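Local coordinates for protein glutathione S-transferase (Legionella pneumophila subsp. pneumophila str. Philadelphia 1, PDB 3NIV) that belongs to the zeta-class glutathione transferases and probably isomerises maleylacetoacetate in a glutathione-dependent manner, at residues L5-R10 with R16-L21; R10-Y15 with V175-R180; E147-L152 with Y188-E193. All blocks are in the same frame, centred on the assembly; numbering follows the deposited sequence.

Contact 1 (L5-R10 with R16-L21)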
loop_
_atom_site.group_PDB
_atom_site.type_symbol
_atom_site.label_atom_id
_atom_site.label_comp_id
_atom_site.label_asym_id
_atom_site.label_seq_id
_atom_site.Cartn_x
_atom_site.Cartn_y
_atom_site.Cartn_z
ATOM N N LEU A 5 3.887 -13.471 15.967
ATOM C CA LEU A 5 2.863 -12.886 15.104
ATOM C C LEU A 5 1.528 -12.818 15.841
ATOM O O LEU A 5 1.080 -13.815 16.402
ATOM C CB LEU A 5 2.699 -13.715 13.832
ATOM C CG LEU A 5 1.552 -13.299 12.912
ATOM C CD1 LEU A 5 1.888 -11.996 12.214
ATOM C CD2 LEU A 5 1.247 -14.380 11.889
ATOM N N TYR A 6 0.908 -11.643 15.861
ATOM C CA TYR A 6 -0.462 -11.522 16.341
ATOM C C TYR A 6 -1.386 -11.661 15.140
ATOM O O TYR A 6 -1.240 -10.952 14.140
ATOM C CB TYR A 6 -0.681 -10.207 17.083
ATOM C CG TYR A 6 -0.008 -10.203 18.428
ATOM C CD1 TYR A 6 1.364 -10.059 18.532
ATOM C CD2 TYR A 6 -0.737 -10.380 19.595
ATOM C CE1 TYR A 6 1.995 -10.079 19.755
ATOM C CE2 TYR A 6 -0.111 -10.395 20.830
ATOM C CZ TYR A 6 1.260 -10.245 20.904
ATOM O OH TYR A 6 1.903 -10.261 22.127
ATOM N N ASP A 7 -2.322 -12.599 15.237
ATOM C CA ASP A 7 -3.023 -13.087 14.058
ATOM C C ASP A 7 -4.545 -13.139 14.202
ATOM O O ASP A 7 -5.077 -13.592 15.218
ATOM C CB ASP A 7 -2.487 -14.476 13.691
ATOM C CG ASP A 7 -2.972 -14.949 12.338
ATOM O OD1 ASP A 7 -2.836 -14.203 11.350
ATOM O OD2 ASP A 7 -3.478 -16.081 12.256
ATOM N N TYR A 8 -5.229 -12.672 13.163
ATOM C CA TYR A 8 -6.663 -12.866 13.026
ATOM C C TYR A 8 -6.954 -13.742 11.812
ATOM O O TYR A 8 -6.541 -13.428 10.693
ATOM C CB TYR A 8 -7.367 -11.535 12.863
ATOM C CG TYR A 8 -8.848 -11.683 12.697
ATOM C CD1 TYR A 8 -9.586 -12.463 13.578
ATOM C CD2 TYR A 8 -9.511 -11.046 11.672
ATOM C CE1 TYR A 8 -10.945 -12.601 13.440
ATOM C CE2 TYR A 8 -10.872 -11.174 11.528
ATOM C CZ TYR A 8 -11.584 -11.951 12.416
ATOM O OH TYR A 8 -12.938 -12.073 12.265
ATOM N N PHE A 9 -7.680 -14.832 12.020
ATOM C CA PHE A 9 -7.752 -15.852 10.983
ATOM C C PHE A 9 -8.575 -15.441 9.757
ATOM O O PHE A 9 -8.374 -15.961 8.665
ATOM C CB PHE A 9 -8.221 -17.189 11.567
ATOM C CG PHE A 9 -9.695 -17.279 11.766
ATOM C CD1 PHE A 9 -10.480 -18.027 10.890
ATOM C CD2 PHE A 9 -10.303 -16.632 12.832
ATOM C CE1 PHE A 9 -11.859 -18.123 11.068
ATOM C CE2 PHE A 9 -11.683 -16.718 13.023
ATOM C CZ PHE A 9 -12.468 -17.472 12.133
ATOM N N ARG A 10 -9.481 -14.492 9.928
ATOM C CA ARG A 10 -10.278 -14.017 8.800
ATOM C C ARG A 10 -9.625 -12.860 8.042
ATOM O O ARG A 10 -10.217 -12.306 7.108
ATOM C CB ARG A 10 -11.677 -13.598 9.270
ATOM C CG ARG A 10 -12.486 -14.736 9.875
ATOM C CD ARG A 10 -13.978 -14.451 9.867
ATOM N NE ARG A 10 -14.700 -15.483 10.617
ATOM C CZ ARG A 10 -15.190 -15.314 11.843
ATOM N NH1 ARG A 10 -15.055 -14.145 12.463
ATOM N NH2 ARG A 10 -15.810 -16.313 12.450
ATOM N N ARG A 16 -1.441 -12.944 3.997
ATOM C CA ARG A 16 -0.165 -12.586 3.365
ATOM C C ARG A 16 1.016 -12.856 4.280
ATOM O O ARG A 16 1.977 -13.527 3.903
ATOM C CB ARG A 16 -0.124 -11.104 3.033
ATOM C CG ARG A 16 -1.240 -10.626 2.182
ATOM C CD ARG A 16 -1.282 -9.118 2.230
ATOM N NE ARG A 16 -2.462 -8.644 1.531
ATOM C CZ ARG A 16 -2.867 -7.387 1.541
ATOM N NH1 ARG A 16 -2.170 -6.492 2.221
ATOM N NH2 ARG A 16 -3.960 -7.037 0.874
ATOM N N VAL A 17 0.959 -12.292 5.478
ATOM C CA VAL A 17 2.040 -12.487 6.417
ATOM C C VAL A 17 2.290 -13.964 6.667
ATOM O O VAL A 17 3.425 -14.407 6.645
ATOM C CB VAL A 17 1.792 -11.770 7.740
ATOM C CG1 VAL A 17 2.979 -11.974 8.664
ATOM C CG2 VAL A 17 1.575 -10.292 7.494
ATOM N N ARG A 18 1.230 -14.729 6.896
ATOM C CA ARG A 18 1.389 -16.156 7.167
ATOM C C ARG A 18 2.114 -16.889 6.043
ATOM O O ARG A 18 3.026 -17.671 6.312
ATOM C CB ARG A 18 0.056 -16.821 7.525
ATOM C CG ARG A 18 -0.458 -16.407 8.912
ATOM C CD ARG A 18 -1.591 -17.291 9.398
ATOM N NE ARG A 18 -2.609 -17.466 8.373
ATOM C CZ ARG A 18 -3.705 -16.723 8.271
ATOM N NH1 ARG A 18 -3.939 -15.752 9.147
ATOM N NH2 ARG A 18 -4.580 -16.967 7.300
ATOM N N ILE A 19 1.734 -16.618 4.793
ATOM C CA ILE A 19 2.449 -17.170 3.635
ATOM C C ILE A 19 3.931 -16.762 3.610
ATOM O O ILE A 19 4.821 -17.598 3.440
ATOM C CB ILE A 19 1.825 -16.712 2.301
ATOM C CG1 ILE A 19 0.302 -16.894 2.316
ATOM C CG2 ILE A 19 2.508 -17.430 1.123
ATOM C CD1 ILE A 19 -0.362 -16.757 0.961
ATOM N N ALA A 20 4.183 -15.465 3.761
ATOM C CA ALA A 20 5.541 -14.945 3.738
ATOM C C ALA A 20 6.418 -15.655 4.760
ATOM O O ALA A 20 7.569 -15.988 4.476
ATOM C CB ALA A 20 5.540 -13.451 3.994
ATOM N N LEU A 21 5.876 -15.873 5.955
ATOM C CA LEU A 21 6.649 -16.504 7.015
ATOM C C LEU A 21 6.997 -17.952 6.673
ATOM O O LEU A 21 8.063 -18.448 7.036
ATOM C CB LEU A 21 5.914 -16.413 8.357
ATOM C CG LEU A 21 5.948 -15.035 9.030
ATOM C CD1 LEU A 21 4.970 -14.920 10.202
ATOM C CD2 LEU A 21 7.358 -14.703 9.482
#
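D7 and R18 form the polar half of the contact between strand 5-7 and helix 12-23, the first strand and helix of the beta-alpha-beta unit that opens the thioredoxin-like domain. Beside them packing is close and apolar. L5 projects from the strand toward the helix and forks at its tip: CD1 lies 3.7 Å from CG1 of V17, while CD2 reaches the aliphatic CG of R18 at 4.0 Å and CD1 of L21 at 4.1 Å. V17 and L21 continue this core onto I72 and L76 of helix 69-79.

A bend at chi3 (-48°) brings NH1 of R18 to the carboxylate of D7, beside the loop that follows the strand. NH1 of R18 donates to OD1 of D7 at 2.9 Å, meeting the syn lone pair, with the acceptor nearly in the guanidinium plane. A weak bond runs from NH1 of R18 to OD2 of D7 (3.2 Å). The two flat groups are twisted 73° apart rather than set side by side; NH2 is instead bonded to the carbonyl of A207.

Toward solvent the association thins out. F9 leads its ring away from the helix, and R10 turns back within its own segment to bond Y8 OH through NH1. Because D7 OD2 also lies close to the carboxylate of E32, the buried positive charge of R18 probably offsets two neighbouring acids.

Contact 2 (R10-Y15 with V175-R180)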
loop_
_atom_site.group_PDB
_atom_site.type_symbol
_atom_site.label_atom_id
_atom_site.label_comp_id
_atom_site.label_asym_id
_atom_site.label_seq_id
_atom_site.Cartn_x
_atom_site.Cartn_y
_atom_site.Cartn_z
ATOM N N ARG A 10 -9.481 -14.492 9.928
ATOM C CA ARG A 10 -10.278 -14.017 8.800
ATOM C C ARG A 10 -9.625 -12.860 8.042
ATOM O O ARG A 10 -10.217 -12.306 7.108
ATOM C CB ARG A 10 -11.677 -13.598 9.270
ATOM C CG ARG A 10 -12.486 -14.736 9.875
ATOM C CD ARG A 10 -13.978 -14.451 9.867
ATOM N NE ARG A 10 -14.700 -15.483 10.617
ATOM C CZ ARG A 10 -15.190 -15.314 11.843
ATOM N NH1 ARG A 10 -15.055 -14.145 12.463
ATOM N NH2 ARG A 10 -15.810 -16.313 12.450
ATOM N N SER A 11 -8.415 -12.485 8.446
ATOM C CA SER A 11 -7.772 -11.324 7.861
ATOM C C SER A 11 -6.948 -11.669 6.625
ATOM O O SER A 11 -6.067 -12.517 6.683
ATOM C CB SER A 11 -6.876 -10.652 8.888
ATOM O OG SER A 11 -6.029 -9.737 8.246
ATOM N N THR A 12 -7.230 -10.990 5.518
ATOM C CA THR A 12 -6.421 -11.093 4.303
ATOM C C THR A 12 -4.980 -10.652 4.555
ATOM O O THR A 12 -4.038 -11.358 4.224
ATOM C CB THR A 12 -6.998 -10.204 3.203
ATOM O OG1 THR A 12 -8.377 -10.531 3.001
ATOM C CG2 THR A 12 -6.235 -10.378 1.904
ATOM N N ALA A 13 -4.812 -9.470 5.136
ATOM C CA ALA A 13 -3.493 -8.985 5.494
ATOM C C ALA A 13 -2.733 -10.071 6.240
ATOM O O ALA A 13 -1.570 -10.343 5.933
ATOM C CB ALA A 13 -3.608 -7.729 6.349
ATOM N N CYS A 14 -3.396 -10.705 7.207
ATOM C CA CYS A 14 -2.756 -11.744 8.016
ATOM C C CYS A 14 -2.399 -12.977 7.199
ATOM O O CYS A 14 -1.444 -13.686 7.501
ATOM C CB CYS A 14 -3.650 -12.162 9.179
ATOM S SG CYS A 14 -3.663 -11.023 10.573
ATOM N N TYR A 15 -3.190 -13.242 6.174
ATOM C CA TYR A 15 -2.943 -14.375 5.289
ATOM C C TYR A 15 -1.619 -14.138 4.549
ATOM O O TYR A 15 -0.750 -15.001 4.522
ATOM C CB TYR A 15 -4.145 -14.529 4.347
ATOM C CG TYR A 15 -4.245 -15.807 3.534
ATOM C CD1 TYR A 15 -3.404 -16.892 3.759
ATOM C CD2 TYR A 15 -5.216 -15.929 2.549
ATOM C CE1 TYR A 15 -3.516 -18.038 3.009
ATOM C CE2 TYR A 15 -5.332 -17.068 1.802
ATOM C CZ TYR A 15 -4.487 -18.126 2.033
ATOM O OH TYR A 15 -4.636 -19.259 1.263
ATOM N N VAL A 175 -7.605 -13.628 -4.154
ATOM C CA VAL A 175 -8.423 -14.531 -4.943
ATOM C C VAL A 175 -9.348 -15.321 -4.011
ATOM O O VAL A 175 -10.500 -15.583 -4.332
ATOM C CB VAL A 175 -7.537 -15.477 -5.776
ATOM C CG1 VAL A 175 -8.366 -16.581 -6.439
ATOM C CG2 VAL A 175 -6.767 -14.682 -6.818
ATOM N N TYR A 176 -8.830 -15.678 -2.846
ATOM C CA TYR A 176 -9.630 -16.276 -1.795
ATOM C C TYR A 176 -10.869 -15.415 -1.486
ATOM O O TYR A 176 -11.998 -15.914 -1.480
ATOM C CB TYR A 176 -8.756 -16.450 -0.557
ATOM C CG TYR A 176 -9.466 -16.944 0.683
ATOM C CD1 TYR A 176 -10.051 -16.050 1.567
ATOM C CD2 TYR A 176 -9.513 -18.295 0.993
ATOM C CE1 TYR A 176 -10.684 -16.485 2.702
ATOM C CE2 TYR A 176 -10.148 -18.737 2.136
ATOM C CZ TYR A 176 -10.727 -17.824 2.985
ATOM O OH TYR A 176 -11.358 -18.237 4.132
ATOM N N ASN A 177 -10.652 -14.123 -1.242
ATOM C CA ASN A 177 -11.747 -13.179 -1.025
ATOM C C ASN A 177 -12.775 -13.175 -2.144
ATOM O O ASN A 177 -13.978 -13.076 -1.902
ATOM C CB ASN A 177 -11.193 -11.764 -0.872
ATOM C CG ASN A 177 -10.669 -11.498 0.513
ATOM O OD1 ASN A 177 -10.861 -12.303 1.421
ATOM N ND2 ASN A 177 -10.000 -10.363 0.691
ATOM N N ALA A 178 -12.287 -13.262 -3.376
ATOM C CA ALA A 178 -13.140 -13.201 -4.554
ATOM C C ALA A 178 -14.133 -14.379 -4.620
ATOM O O ALA A 178 -15.326 -14.189 -4.876
ATOM C CB ALA A 178 -12.290 -13.134 -5.808
ATOM N N HIS A 179 -13.639 -15.590 -4.386
ATOM C CA HIS A 179 -14.506 -16.757 -4.406
ATOM C C HIS A 179 -15.496 -16.655 -3.256
ATOM O O HIS A 179 -16.692 -16.863 -3.427
ATOM C CB HIS A 179 -13.691 -18.051 -4.310
ATOM C CG HIS A 179 -12.814 -18.300 -5.500
ATOM N ND1 HIS A 179 -13.312 -18.412 -6.782
ATOM C CD2 HIS A 179 -11.473 -18.467 -5.603
ATOM C CE1 HIS A 179 -12.316 -18.634 -7.622
ATOM N NE2 HIS A 179 -11.190 -18.665 -6.932
ATOM N N ARG A 180 -14.976 -16.314 -2.086
ATOM C CA ARG A 180 -15.792 -16.058 -0.911
ATOM C C ARG A 180 -16.962 -15.103 -1.181
ATOM O O ARG A 180 -18.026 -15.234 -0.583
ATOM C CB ARG A 180 -14.916 -15.495 0.209
ATOM C CG ARG A 180 -15.695 -15.066 1.422
ATOM C CD ARG A 180 -14.778 -14.675 2.563
ATOM N NE ARG A 180 -15.496 -14.634 3.831
ATOM C CZ ARG A 180 -15.198 -13.817 4.836
ATOM N NH1 ARG A 180 -14.195 -12.953 4.720
ATOM N NH2 ARG A 180 -15.914 -13.860 5.953
#
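The ring of Y15 presents its edge to the face of Y176 in a T-shaped pair, with centroids 5.8 Å apart and planes at 76°. CB of Y176 lies at the edge of the Y15 ring, near its plane and 4.2 Å from CE2. At the edge of the Y176 ring, in its plane, sits OD1 of the next residue, N177. This is an interdomain contact of the glutathione transferase fold: helix 12-23 of the thioredoxin-like domain meets helix 166-180 of the all-helical domain. P173 and I172, of the same helix as Y176, also touch Y15, and the hydroxyl of Y176 is tied to E210.

Deeper in the interface, the side chains of T12 and N177 reach across to each other. ND2 of N177 donates to OG1 of T12 at 2.8 Å with an N-H...O angle of 148°, the acceptor lying somewhat out of the amide plane. In T12 the hydroxyl sits opposite the carbonyl carbon (chi1 -54°), which turns OG1 toward the amide while CG2 takes the position across from the backbone N. Both residues are buried, and H108 also touches each of them.

The solvent side is polar and looser. CD of R10 passes 4.4 Å from NH2 of R180, and both side chains are exposed.

Residues 11-21 resemble the zeta-class signature SSCX(W/H)RVRIAL, which in relatives lies at the glutathione site, keeping S11 and the RVRIAL run of residues 16-21 but differing at T12, A13 and Y15. S11, whose CB is turned away from helix 166-180, N-caps the helix carrying T12 and Y15: its OG accepts from the backbone N of C14 at 3.0 Å.

Contact 3 (E147-L152 with Y188-E193)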
loop_
_atom_site.group_PDB
_atom_site.type_symbol
_atom_site.label_atom_id
_atom_site.label_comp_id
_atom_site.label_asym_id
_atom_site.label_seq_id
_atom_site.Cartn_x
_atom_site.Cartn_y
_atom_site.Cartn_z
ATOM N N GLU A 147 -3.415 -7.988 -16.715
ATOM C CA GLU A 147 -2.736 -7.142 -17.678
ATOM C C GLU A 147 -1.218 -7.255 -17.594
ATOM O O GLU A 147 -0.561 -7.725 -18.521
ATOM C CB GLU A 147 -3.138 -5.692 -17.423
ATOM C CG GLU A 147 -3.946 -5.078 -18.525
ATOM C CD GLU A 147 -3.064 -4.652 -19.668
ATOM O OE1 GLU A 147 -3.396 -4.970 -20.827
ATOM O OE2 GLU A 147 -2.022 -4.015 -19.402
ATOM N N LYS A 148 -0.659 -6.797 -16.483
ATOM C CA LYS A 148 0.788 -6.754 -16.349
ATOM C C LYS A 148 1.316 -8.183 -16.323
ATOM O O LYS A 148 2.441 -8.464 -16.732
ATOM C CB LYS A 148 1.181 -5.977 -15.096
ATOM C CG LYS A 148 0.659 -4.538 -15.098
ATOM C CD LYS A 148 0.718 -3.898 -13.710
ATOM C CE LYS A 148 1.927 -2.987 -13.532
ATOM N NZ LYS A 148 1.738 -1.639 -14.157
ATOM N N LEU A 149 0.469 -9.088 -15.860
ATOM C CA LEU A 149 0.794 -10.500 -15.813
ATOM C C LEU A 149 1.154 -10.965 -17.223
ATOM O O LEU A 149 2.132 -11.700 -17.435
ATOM C CB LEU A 149 -0.428 -11.260 -15.307
ATOM C CG LEU A 149 -0.255 -12.400 -14.318
ATOM C CD1 LEU A 149 0.800 -12.122 -13.276
ATOM C CD2 LEU A 149 -1.598 -12.673 -13.667
ATOM N N GLY A 150 0.360 -10.498 -18.184
ATOM C CA GLY A 150 0.523 -10.862 -19.575
ATOM C C GLY A 150 1.786 -10.357 -20.252
ATOM O O GLY A 150 2.058 -10.731 -21.387
ATOM N N ALA A 151 2.560 -9.512 -19.579
ATOM C CA ALA A 151 3.788 -8.997 -20.183
ATOM C C ALA A 151 5.024 -9.712 -19.639
ATOM O O ALA A 151 6.147 -9.451 -20.080
ATOM C CB ALA A 151 3.906 -7.476 -19.985
ATOM N N LEU A 152 4.812 -10.619 -18.689
ATOM C CA LEU A 152 5.919 -11.342 -18.077
ATOM C C LEU A 152 5.994 -12.805 -18.520
ATOM O O LEU A 152 5.014 -13.395 -18.991
ATOM C CB LEU A 152 5.831 -11.268 -16.554
ATOM C CG LEU A 152 5.610 -9.893 -15.918
ATOM C CD1 LEU A 152 5.452 -10.036 -14.410
ATOM C CD2 LEU A 152 6.747 -8.923 -16.242
ATOM N N TYR A 188 -9.807 -14.237 -15.974
ATOM C CA TYR A 188 -8.427 -14.145 -15.515
ATOM C C TYR A 188 -7.676 -15.478 -15.500
ATOM O O TYR A 188 -7.305 -15.973 -14.431
ATOM C CB TYR A 188 -8.412 -13.516 -14.126
ATOM C CG TYR A 188 -9.292 -12.294 -14.046
ATOM C CD1 TYR A 188 -8.955 -11.139 -14.729
ATOM C CD2 TYR A 188 -10.472 -12.301 -13.306
ATOM C CE1 TYR A 188 -9.754 -10.021 -14.675
ATOM C CE2 TYR A 188 -11.276 -11.182 -13.236
ATOM C CZ TYR A 188 -10.909 -10.043 -13.924
ATOM O OH TYR A 188 -11.699 -8.923 -13.887
ATOM N N PRO A 189 -7.426 -16.048 -16.692
ATOM C CA PRO A 189 -6.821 -17.377 -16.848
ATOM C C PRO A 189 -5.449 -17.510 -16.179
ATOM O O PRO A 189 -5.212 -18.490 -15.471
ATOM C CB PRO A 189 -6.662 -17.517 -18.365
ATOM C CG PRO A 189 -7.564 -16.494 -18.958
ATOM C CD PRO A 189 -7.674 -15.391 -17.987
ATOM N N ILE A 190 -4.558 -16.546 -16.408
ATOM C CA ILE A 190 -3.209 -16.642 -15.857
ATOM C C ILE A 190 -3.278 -16.627 -14.344
ATOM O O ILE A 190 -2.587 -17.393 -13.663
ATOM C CB ILE A 190 -2.297 -15.497 -16.316
ATOM C CG1 ILE A 190 -2.269 -15.387 -17.839
ATOM C CG2 ILE A 190 -0.893 -15.694 -15.765
ATOM C CD1 ILE A 190 -1.307 -14.311 -18.342
ATOM N N ILE A 191 -4.127 -15.750 -13.826
ATOM C CA ILE A 191 -4.345 -15.661 -12.392
ATOM C C ILE A 191 -4.935 -16.955 -11.842
ATOM O O ILE A 191 -4.474 -17.486 -10.827
ATOM C CB ILE A 191 -5.274 -14.484 -12.041
ATOM C CG1 ILE A 191 -4.446 -13.192 -11.941
ATOM C CG2 ILE A 191 -6.012 -14.770 -10.744
ATOM C CD1 ILE A 191 -5.265 -11.897 -12.015
ATOM N N ASN A 192 -5.961 -17.452 -12.519
ATOM C CA ASN A 192 -6.580 -18.718 -12.141
ATOM C C ASN A 192 -5.558 -19.861 -12.096
ATOM O O ASN A 192 -5.610 -20.701 -11.198
ATOM C CB ASN A 192 -7.769 -19.045 -13.060
ATOM C CG ASN A 192 -8.949 -18.110 -12.828
ATOM O OD1 ASN A 192 -9.058 -17.502 -11.761
ATOM N ND2 ASN A 192 -9.834 -17.989 -13.816
ATOM N N GLU A 193 -4.618 -19.868 -13.042
ATOM C CA GLU A 193 -3.555 -20.873 -13.066
ATOM C C GLU A 193 -2.600 -20.723 -11.898
ATOM O O GLU A 193 -2.261 -21.716 -11.245
ATOM C CB GLU A 193 -2.737 -20.771 -14.348
ATOM C CG GLU A 193 -3.492 -21.050 -15.614
ATOM C CD GLU A 193 -2.692 -20.665 -16.844
ATOM O OE1 GLU A 193 -1.613 -20.041 -16.688
ATOM O OE2 GLU A 193 -3.143 -20.982 -17.969
#
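L149 packs against I190 and I191 where the C-terminal end of helix 127-149 meets the first turn of helix 189-198, a helix-helix junction within the all-helical domain of the glutathione transferase fold. The nearest backbone positions are those of L149 and I190, with CA atoms 7.3 Å apart.

Between the two segments the interaction is entirely apolar. L149 and I190 lie alongside one another, running in opposite senses, the CG2 methyl of I190 resting 3.7 Å from CG of L149. With CG1 at chi1 -54°, CG2 of I190 lies anti to the backbone N and meets L149, while CD1 reaches G150. I191 comes in at about a right angle: although its CB does not face the partner helix, its CG1 arrives 3.4 Å from CD2 of L149. That spacing is tighter than ordinary van der Waals contact, and chi1 of L149 (-139°) is far from a staggered position, so the leucine is either strained or imperfectly placed at this resolution. M99 of helix 90-106 also touches L149, and F145 touches I191.

Polar links come from residues flanking the pair. Both carboxylate oxygens of E146 accept from the start of helix 189-198, OE2 from the N of I190 and OE1 from the N of I191, an acidic group well placed to interact favourably with a helix N-terminus. NZ of K148 hydrogen-bonds OG of S67 of the second subunit.

Backbone shape completes the junction. A type I turn spans L149 to L152, and G150 lies against isoleucine there: its CA is 4.1 Å from CD1 of I190.

Overall arrangement
The three contacts run from the thioredoxin-like domain to the far side of the helical one. Contacts 1 and 2 share R10 and helix 12-23, their centres 11 Å apart; they meet where N of Y8 lies 3.4 Å from SG of C14. Contact 2 crosses the domain boundary and touches contact 3 through CG2 of V175 and CG2 of I191, 4.0 Å apart, with centres 19 Å apart. Contacts 1 and 3 lie on opposite sides of the chain's centre, about 25 Å between centres and about 13 Å between nearest atoms. Contact 2 includes the start of helix 12-23, where relatives bind glutathione; contact 1 adjoins it and contact 3 is remote.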